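PDB 2R9Q: 2'-deoxycytidine 5'-triphosphate deaminase from Agrobacterium tumefaciens, which probably catalyses the hydrolytic deamination of dCTP to dUTP. Local coordinates for residues Leu208-Lys222 and Leu239-Leu253. Sequence-based numbering, arbitrary orientation.
Sequences LKGFGENGLIGYRGK and LDFWEPLFARGRAEL
Strands 216-221 and 242-246 pair antiparallel, their axes 4.4 Å apart at closest and their directions at 145°, and the register slips by one residue between Leu216 and Gly218. That slip defines a beta bulge: Leu245 O accepts from Ile217 N at 2.7 Å, while Leu245 N donates to Gly218 O. Arg220 and Glu243 form a hydrogen-bonded pair and add a side-chain salt bridge. NE and NH2 of Arg220 both reach Glu243 OE1, NH2 at 2.9 Å; the oxygen lies in the guanidinium plane, yet the carboxylate is turned 84° from it. Leu245 CD2 sits 3.6 Å above the centre of the same guanidinium, covering one face. Lys222, extended beyond CG, crosses Glu243 obliquely, CE to CG 3.4 Å, and its NZ donates to Leu239 O at 2.6 Å. On the opposite face of the sheet, Tyr219 CD1 leans on Trp242 CB at 3.7 Å, and Tyr219 OH bonds the backbone of a bound peptide. At the bulge, Ile217 lays CG1 against Leu245 CB and CG2 against Ala247 CB. The pairing forms one margin of the chain's five-stranded antiparallel sheet, where 216-221 also pairs with 261-269, within the C-terminal dCTP deaminase domain of the dUTPase clan.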
ATOM      1  N   LEU B 208      15.237  22.119   9.125  1.00 65.69           N
ATOM      2  CA  LEU B 208      15.528  20.736   9.463  1.00 67.23           C
ATOM      3  C   LEU B 208      16.692  20.605  10.491  1.00 68.74           C
ATOM      4  O   LEU B 208      17.209  19.524  10.726  1.00 66.60           O
ATOM      5  CB  LEU B 208      15.832  19.978   8.157  1.00 66.99           C
ATOM      6  CG  LEU B 208      14.768  19.095   7.514  1.00 66.15           C
ATOM      7  CD1 LEU B 208      13.370  19.417   7.990  1.00 62.97           C
ATOM      8  CD2 LEU B 208      14.873  19.152   5.979  1.00 62.76           C
ATOM      9  N   LYS B 209      17.072  21.719  11.111  1.00 71.64           N
ATOM     10  CA  LYS B 209      18.194  21.738  12.069  1.00 74.05           C
ATOM     11  C   LYS B 209      17.774  21.234  13.451  1.00 74.70           C
ATOM     12  O   LYS B 209      18.553  20.557  14.129  1.00 74.47           O
ATOM     13  CB  LYS B 209      18.853  23.120  12.155  1.00 74.52           C
ATOM     14  CG  LYS B 209      20.329  23.143  11.747  1.00 76.92           C
ATOM     15  CD  LYS B 209      20.542  23.235  10.240  1.00 78.60           C
ATOM     16  CE  LYS B 209      22.010  23.378   9.867  1.00 78.91           C
ATOM     17  NZ  LYS B 209      22.825  22.156  10.204  1.00 81.20           N
ATOM     18  N   GLY B 210      16.544  21.531  13.852  1.00 75.61           N
ATOM     19  CA  GLY B 210      15.991  20.949  15.064  1.00 77.05           C
ATOM     20  C   GLY B 210      15.627  22.001  16.084  1.00 77.79           C
ATOM     21  O   GLY B 210      16.154  23.091  16.057  1.00 76.68           O
ATOM     22  N   PHE B 211      14.698  21.666  16.968  1.00 79.27           N
ATOM     23  CA  PHE B 211      14.261  22.592  18.012  1.00 80.55           C
ATOM     24  C   PHE B 211      14.406  21.987  19.387  1.00 80.58           C
ATOM     25  O   PHE B 211      14.038  20.841  19.609  1.00 79.71           O
ATOM     26  CB  PHE B 211      12.819  23.027  17.760  1.00 80.63           C
ATOM     27  CG  PHE B 211      12.658  23.788  16.476  1.00 81.41           C
ATOM     28  CD1 PHE B 211      12.045  23.204  15.370  1.00 81.02           C
ATOM     29  CD2 PHE B 211      13.161  25.078  16.360  1.00 80.21           C
ATOM     30  CE1 PHE B 211      11.931  23.904  14.188  1.00 81.08           C
ATOM     31  CE2 PHE B 211      13.045  25.773  15.193  1.00 80.06           C
ATOM     32  CZ  PHE B 211      12.432  25.192  14.101  1.00 80.71           C
ATOM     33  N   GLY B 212      14.962  22.782  20.297  1.00 81.66           N
ATOM     34  CA  GLY B 212      15.099  22.423  21.704  1.00 82.06           C
ATOM     35  C   GLY B 212      16.319  21.562  21.938  1.00 82.25           C
ATOM     36  O   GLY B 212      17.204  21.510  21.090  1.00 81.83           O
ATOM     37  N   GLU B 213      16.329  20.878  23.085  1.00 82.51           N
ATOM     38  CA  GLU B 213      17.486  20.114  23.571  1.00 82.77           C
ATOM     39  C   GLU B 213      17.661  18.802  22.828  1.00 82.65           C
ATOM     40  O   GLU B 213      18.792  18.372  22.585  1.00 82.91           O
ATOM     41  CB  GLU B 213      17.350  19.829  25.086  1.00 82.67           C
ATOM     42  N   ASN B 214      16.521  18.180  22.500  1.00 82.12           N
ATOM     43  CA  ASN B 214      16.408  16.896  21.790  1.00 81.15           C
ATOM     44  C   ASN B 214      16.474  17.046  20.250  1.00 79.17           C
ATOM     45  O   ASN B 214      16.594  16.050  19.524  1.00 78.33           O
ATOM     46  CB  ASN B 214      15.031  16.240  22.128  1.00 81.73           C
ATOM     47  CG  ASN B 214      15.079  15.167  23.257  1.00 85.27           C
ATOM     48  OD1 ASN B 214      14.004  14.631  23.683  1.00 85.40           O
ATOM     49  ND2 ASN B 214      16.297  14.820  23.720  1.00 87.05           N
ATOM     50  N   GLY B 215      16.330  18.272  19.746  1.00 76.86           N
ATOM     51  CA  GLY B 215      16.398  18.523  18.298  1.00 75.02           C
ATOM     52  C   GLY B 215      15.208  18.084  17.443  1.00 72.84           C
ATOM     53  O   GLY B 215      15.394  17.658  16.304  1.00 72.35           O
ATOM     54  N   LEU B 216      13.995  18.226  17.993  1.00 69.76           N
ATOM     55  CA  LEU B 216      12.711  17.982  17.310  1.00 68.36           C
ATOM     56  C   LEU B 216      12.545  18.778  16.007  1.00 66.74           C
ATOM     57  O   LEU B 216      12.668  20.010  16.015  1.00 65.10           O
ATOM     58  CB  LEU B 216      11.527  18.310  18.267  1.00 67.75           C
ATOM     59  CG  LEU B 216      10.083  18.145  17.748  1.00 67.25           C
ATOM     60  CD1 LEU B 216       9.694  16.678  17.634  1.00 61.81           C
ATOM     61  CD2 LEU B 216       9.058  18.926  18.596  1.00 63.19           C
ATOM     62  N   ILE B 217      12.256  18.070  14.907  1.00 65.61           N
ATOM     63  CA  ILE B 217      12.045  18.714  13.593  1.00 64.75           C
ATOM     64  C   ILE B 217      10.553  18.773  13.194  1.00 62.26           C
ATOM     65  O   ILE B 217      10.139  19.616  12.431  1.00 61.48           O
ATOM     66  CB  ILE B 217      12.910  18.097  12.375  1.00 64.55           C
ATOM     67  CG1 ILE B 217      12.451  16.705  12.015  1.00 65.03           C
ATOM     68  CG2 ILE B 217      14.448  18.153  12.550  1.00 62.73           C
ATOM     69  CD1 ILE B 217      13.430  16.049  10.976  1.00 68.79           C
ATOM     70  N   GLY B 218       9.756  17.868  13.727  1.00 61.15           N
ATOM     71  CA  GLY B 218       8.385  17.734  13.333  1.00 60.38           C
ATOM     72  C   GLY B 218       7.807  16.359  13.583  1.00 59.35           C
ATOM     73  O   GLY B 218       8.277  15.594  14.408  1.00 59.39           O
ATOM     74  N   TYR B 219       6.737  16.061  12.883  1.00 58.38           N
ATOM     75  CA  TYR B 219       5.952  14.873  13.156  1.00 57.95           C
ATOM     76  C   TYR B 219       5.651  14.134  11.853  1.00 58.29           C
ATOM     77  O   TYR B 219       5.518  14.743  10.820  1.00 56.20           O
ATOM     78  CB  TYR B 219       4.662  15.242  13.904  1.00 57.29           C
ATOM     79  CG  TYR B 219       4.919  15.821  15.291  1.00 56.02           C
ATOM     80  CD1 TYR B 219       5.083  14.994  16.391  1.00 55.54           C
ATOM     81  CD2 TYR B 219       5.036  17.188  15.475  1.00 57.04           C
ATOM     82  CE1 TYR B 219       5.324  15.514  17.640  1.00 57.71           C
ATOM     83  CE2 TYR B 219       5.288  17.742  16.728  1.00 57.25           C
ATOM     84  CZ  TYR B 219       5.428  16.900  17.804  1.00 57.03           C
ATOM     85  OH  TYR B 219       5.674  17.423  19.031  1.00 56.35           O
ATOM     86  N   ARG B 220       5.574  12.811  11.963  1.00 59.42           N
ATOM     87  CA  ARG B 220       5.003  11.930  10.977  1.00 60.80           C
ATOM     88  C   ARG B 220       3.706  11.288  11.534  1.00 60.91           C
ATOM     89  O   ARG B 220       3.630  10.886  12.695  1.00 60.26           O
ATOM     90  CB  ARG B 220       6.056  10.902  10.620  1.00 61.30           C
ATOM     91  CG  ARG B 220       5.674   9.914   9.597  1.00 64.85           C
ATOM     92  CD  ARG B 220       6.889   9.193   9.100  1.00 70.88           C
ATOM     93  NE  ARG B 220       7.561   8.515  10.198  1.00 74.52           N
ATOM     94  CZ  ARG B 220       8.878   8.254  10.259  1.00 77.80           C
ATOM     95  NH1 ARG B 220       9.714   8.607   9.277  1.00 77.35           N
ATOM     96  NH2 ARG B 220       9.374   7.631  11.328  1.00 79.93           N
ATOM     97  N   GLY B 221       2.664  11.244  10.716  1.00 61.24           N
ATOM     98  CA  GLY B 221       1.420  10.551  11.078  1.00 62.11           C
ATOM     99  C   GLY B 221       1.560   9.042  11.260  1.00 62.72           C
ATOM    100  O   GLY B 221       2.318   8.393  10.556  1.00 62.24           O
ATOM    101  N   LYS B 222       0.841   8.509  12.239  1.00 64.69           N
ATOM    102  CA  LYS B 222       0.815   7.074  12.521  1.00 66.43           C
ATOM    103  C   LYS B 222      -0.361   6.361  11.806  1.00 67.37           C
ATOM    104  O   LYS B 222      -1.271   7.005  11.292  1.00 66.61           O
ATOM    105  CB  LYS B 222       0.740   6.828  14.021  1.00 66.16           C
ATOM    106  CG  LYS B 222       1.975   7.196  14.811  1.00 67.30           C
ATOM    107  CD  LYS B 222       1.802   6.814  16.293  1.00 67.55           C
ATOM    108  CE  LYS B 222       3.145   6.806  17.049  1.00 69.19           C
ATOM    109  NZ  LYS B 222       3.039   6.296  18.469  1.00 68.44           N
ATOM    110  N   LEU B 239       1.274  11.420  21.235  1.00 73.51           N
ATOM    111  CA  LEU B 239       2.055  10.217  20.938  1.00 73.14           C
ATOM    112  C   LEU B 239       1.293   9.001  20.411  1.00 71.92           C
ATOM    113  O   LEU B 239       1.921   8.022  20.005  1.00 70.68           O
ATOM    114  CB  LEU B 239       2.880   9.783  22.168  1.00 73.89           C
ATOM    115  CG  LEU B 239       4.350  10.213  22.293  1.00 74.26           C
ATOM    116  CD1 LEU B 239       4.889  11.106  21.132  1.00 75.22           C
ATOM    117  CD2 LEU B 239       4.567  10.871  23.639  1.00 73.43           C
ATOM    118  N   ASP B 240      -0.030   9.027  20.376  1.00 71.15           N
ATOM    119  CA  ASP B 240      -0.688   7.905  19.740  1.00 71.15           C
ATOM    120  C   ASP B 240      -1.335   8.218  18.376  1.00 69.52           C
ATOM    121  O   ASP B 240      -2.093   7.396  17.852  1.00 67.40           O
ATOM    122  CB  ASP B 240      -1.556   7.102  20.728  1.00 72.37           C
ATOM    123  CG  ASP B 240      -2.644   7.901  21.341  1.00 74.09           C
ATOM    124  OD1 ASP B 240      -3.262   8.707  20.595  1.00 75.71           O
ATOM    125  OD2 ASP B 240      -2.873   7.690  22.561  1.00 76.60           O
ATOM    126  N   PHE B 241      -0.951   9.376  17.807  1.00 67.54           N
ATOM    127  CA  PHE B 241      -1.266   9.777  16.430  1.00 66.45           C
ATOM    128  C   PHE B 241      -0.069  10.223  15.597  1.00 65.40           C
ATOM    129  O   PHE B 241      -0.035  10.025  14.387  1.00 62.79           O
ATOM    130  CB  PHE B 241      -2.292  10.902  16.439  1.00 65.63           C
ATOM    131  CG  PHE B 241      -3.612  10.473  16.945  1.00 65.10           C
ATOM    132  CD1 PHE B 241      -4.457   9.741  16.128  1.00 63.11           C
ATOM    133  CD2 PHE B 241      -4.012  10.769  18.251  1.00 64.54           C
ATOM    134  CE1 PHE B 241      -5.675   9.318  16.579  1.00 63.35           C
ATOM    135  CE2 PHE B 241      -5.239  10.325  18.722  1.00 65.54           C
ATOM    136  CZ  PHE B 241      -6.075   9.602  17.881  1.00 65.30           C
ATOM    137  N   TRP B 242       0.894  10.858  16.253  1.00 64.96           N
ATOM    138  CA  TRP B 242       2.044  11.439  15.581  1.00 64.92           C
ATOM    139  C   TRP B 242       3.303  10.823  16.168  1.00 65.06           C
ATOM    140  O   TRP B 242       3.313  10.475  17.337  1.00 65.58           O
ATOM    141  CB  TRP B 242       2.015  12.949  15.746  1.00 64.46           C
ATOM    142  CG  TRP B 242       0.835  13.654  15.087  1.00 63.15           C
ATOM    143  CD1 TRP B 242       0.728  14.016  13.772  1.00 63.07           C
ATOM    144  CD2 TRP B 242      -0.382  14.080  15.716  1.00 62.98           C
ATOM    145  NE1 TRP B 242      -0.470  14.632  13.538  1.00 62.24           N
ATOM    146  CE2 TRP B 242      -1.174  14.696  14.715  1.00 63.31           C
ATOM    147  CE3 TRP B 242      -0.876  14.023  17.037  1.00 63.58           C
ATOM    148  CZ2 TRP B 242      -2.449  15.258  14.995  1.00 63.81           C
ATOM    149  CZ3 TRP B 242      -2.145  14.558  17.326  1.00 63.68           C
ATOM    150  CH2 TRP B 242      -2.924  15.171  16.298  1.00 64.46           C
ATOM    151  N   GLU B 243       4.318  10.629  15.339  1.00 65.48           N
ATOM    152  CA  GLU B 243       5.629  10.193  15.780  1.00 66.80           C
ATOM    153  C   GLU B 243       6.552  11.382  15.664  1.00 65.85           C
ATOM    154  O   GLU B 243       6.722  11.896  14.560  1.00 64.71           O
ATOM    155  CB  GLU B 243       6.239   9.107  14.895  1.00 66.83           C
ATOM    156  CG  GLU B 243       5.435   7.860  14.743  1.00 69.74           C
ATOM    157  CD  GLU B 243       5.992   6.921  13.683  1.00 69.68           C
ATOM    158  OE1 GLU B 243       6.922   7.338  12.931  1.00 73.33           O
ATOM    159  OE2 GLU B 243       5.494   5.769  13.603  1.00 72.82           O
ATOM    160  N   PRO B 244       7.186  11.792  16.786  1.00 66.05           N
ATOM    161  CA  PRO B 244       8.173  12.890  16.757  1.00 66.05           C
ATOM    162  C   PRO B 244       9.408  12.491  15.978  1.00 64.94           C
ATOM    163  O   PRO B 244       9.766  11.326  15.972  1.00 64.63           O
ATOM    164  CB  PRO B 244       8.519  13.125  18.225  1.00 66.49           C
ATOM    165  CG  PRO B 244       7.770  12.134  19.010  1.00 65.73           C
ATOM    166  CD  PRO B 244       7.000  11.238  18.137  1.00 65.90           C
ATOM    167  N   LEU B 245       9.994  13.447  15.278  1.00 64.50           N
ATOM    168  CA  LEU B 245      11.160  13.211  14.436  1.00 64.79           C
ATOM    169  C   LEU B 245      12.251  14.176  14.888  1.00 65.66           C
ATOM    170  O   LEU B 245      12.001  15.371  15.134  1.00 63.27           O
ATOM    171  CB  LEU B 245      10.864  13.434  12.946  1.00 64.55           C
ATOM    172  CG  LEU B 245       9.763  12.663  12.209  1.00 64.99           C
ATOM    173  CD1 LEU B 245       9.622  13.209  10.762  1.00 63.15           C
ATOM    174  CD2 LEU B 245       9.994  11.127  12.234  1.00 63.30           C
ATOM    175  N   PHE B 246      13.459  13.638  14.983  1.00 67.41           N
ATOM    176  CA  PHE B 246      14.557  14.331  15.630  1.00 69.23           C
ATOM    177  C   PHE B 246      15.712  14.373  14.654  1.00 70.14           C
ATOM    178  O   PHE B 246      16.009  13.358  14.067  1.00 69.33           O
ATOM    179  CB  PHE B 246      14.976  13.632  16.938  1.00 68.73           C
ATOM    180  CG  PHE B 246      13.873  13.469  17.926  1.00 67.88           C
ATOM    181  CD1 PHE B 246      13.212  12.258  18.059  1.00 67.68           C
ATOM    182  CD2 PHE B 246      13.508  14.520  18.744  1.00 67.88           C
ATOM    183  CE1 PHE B 246      12.192  12.095  18.982  1.00 67.78           C
ATOM    184  CE2 PHE B 246      12.488  14.371  19.681  1.00 68.31           C
ATOM    185  CZ  PHE B 246      11.826  13.151  19.801  1.00 68.25           C
ATOM    186  N   ALA B 247      16.303  15.560  14.475  1.00 72.15           N
ATOM    187  CA  ALA B 247      17.570  15.738  13.766  1.00 74.50           C
ATOM    188  C   ALA B 247      18.619  14.853  14.432  1.00 76.24           C
ATOM    189  O   ALA B 247      18.846  14.981  15.614  1.00 76.15           O
ATOM    190  CB  ALA B 247      18.013  17.215  13.810  1.00 73.65           C
ATOM    191  N   ARG B 248      19.219  13.931  13.690  1.00 78.63           N
ATOM    192  CA  ARG B 248      20.264  13.062  14.254  1.00 80.04           C
ATOM    193  C   ARG B 248      21.579  13.306  13.540  1.00 81.18           C
ATOM    194  O   ARG B 248      22.588  13.511  14.192  1.00 81.93           O
ATOM    195  CB  ARG B 248      19.873  11.571  14.174  1.00 80.30           C
ATOM    196  N   GLY B 249      21.571  13.288  12.206  1.00 82.21           N
ATOM    197  CA  GLY B 249      22.806  13.374  11.407  1.00 82.54           C
ATOM    198  C   GLY B 249      22.961  14.701  10.695  1.00 82.03           C
ATOM    199  O   GLY B 249      23.138  15.738  11.342  1.00 82.14           O
ATOM    200  N   ARG B 250      22.917  14.663   9.362  1.00 81.11           N
ATOM    201  CA  ARG B 250      22.886  15.889   8.539  1.00 80.23           C
ATOM    202  C   ARG B 250      21.480  16.515   8.619  1.00 78.84           C
ATOM    203  O   ARG B 250      20.518  15.842   9.018  1.00 78.57           O
ATOM    204  CB  ARG B 250      23.274  15.585   7.079  1.00 80.34           C
ATOM    205  N   ALA B 251      21.370  17.799   8.266  1.00 76.77           N
ATOM    206  CA  ALA B 251      20.092  18.512   8.304  1.00 74.88           C
ATOM    207  C   ALA B 251      19.248  18.170   7.066  1.00 73.22           C
ATOM    208  O   ALA B 251      19.220  18.916   6.082  1.00 71.79           O
ATOM    209  CB  ALA B 251      20.325  20.009   8.412  1.00 74.77           C
ATOM    210  N   GLU B 252      18.590  17.015   7.128  1.00 71.52           N
ATOM    211  CA  GLU B 252      17.836  16.479   6.009  1.00 70.69           C
ATOM    212  C   GLU B 252      16.887  15.354   6.440  1.00 69.16           C
ATOM    213  O   GLU B 252      17.104  14.708   7.448  1.00 66.82           O
ATOM    214  CB  GLU B 252      18.767  15.999   4.892  1.00 70.84           C
ATOM    215  CG  GLU B 252      19.429  14.645   5.145  1.00 72.31           C
ATOM    216  CD  GLU B 252      20.836  14.537   4.516  1.00 74.91           C
ATOM    217  OE1 GLU B 252      21.057  14.951   3.328  1.00 72.67           O
ATOM    218  OE2 GLU B 252      21.717  14.035   5.247  1.00 74.48           O
ATOM    219  N   LEU B 253      15.852  15.135   5.631  1.00 67.52           N
ATOM    220  CA  LEU B 253      14.799  14.200   5.942  1.00 66.67           C
ATOM    221  C   LEU B 253      14.328  13.493   4.695  1.00 65.74           C
ATOM    222  O   LEU B 253      13.897  14.136   3.766  1.00 64.66           O
ATOM    223  CB  LEU B 253      13.615  14.974   6.537  1.00 66.53           C
ATOM    224  CG  LEU B 253      12.399  14.175   6.967  1.00 65.44           C
ATOM    225  CD1 LEU B 253      12.779  13.193   8.094  1.00 62.31           C
ATOM    226  CD2 LEU B 253      11.260  15.154   7.359  1.00 66.23           C
TER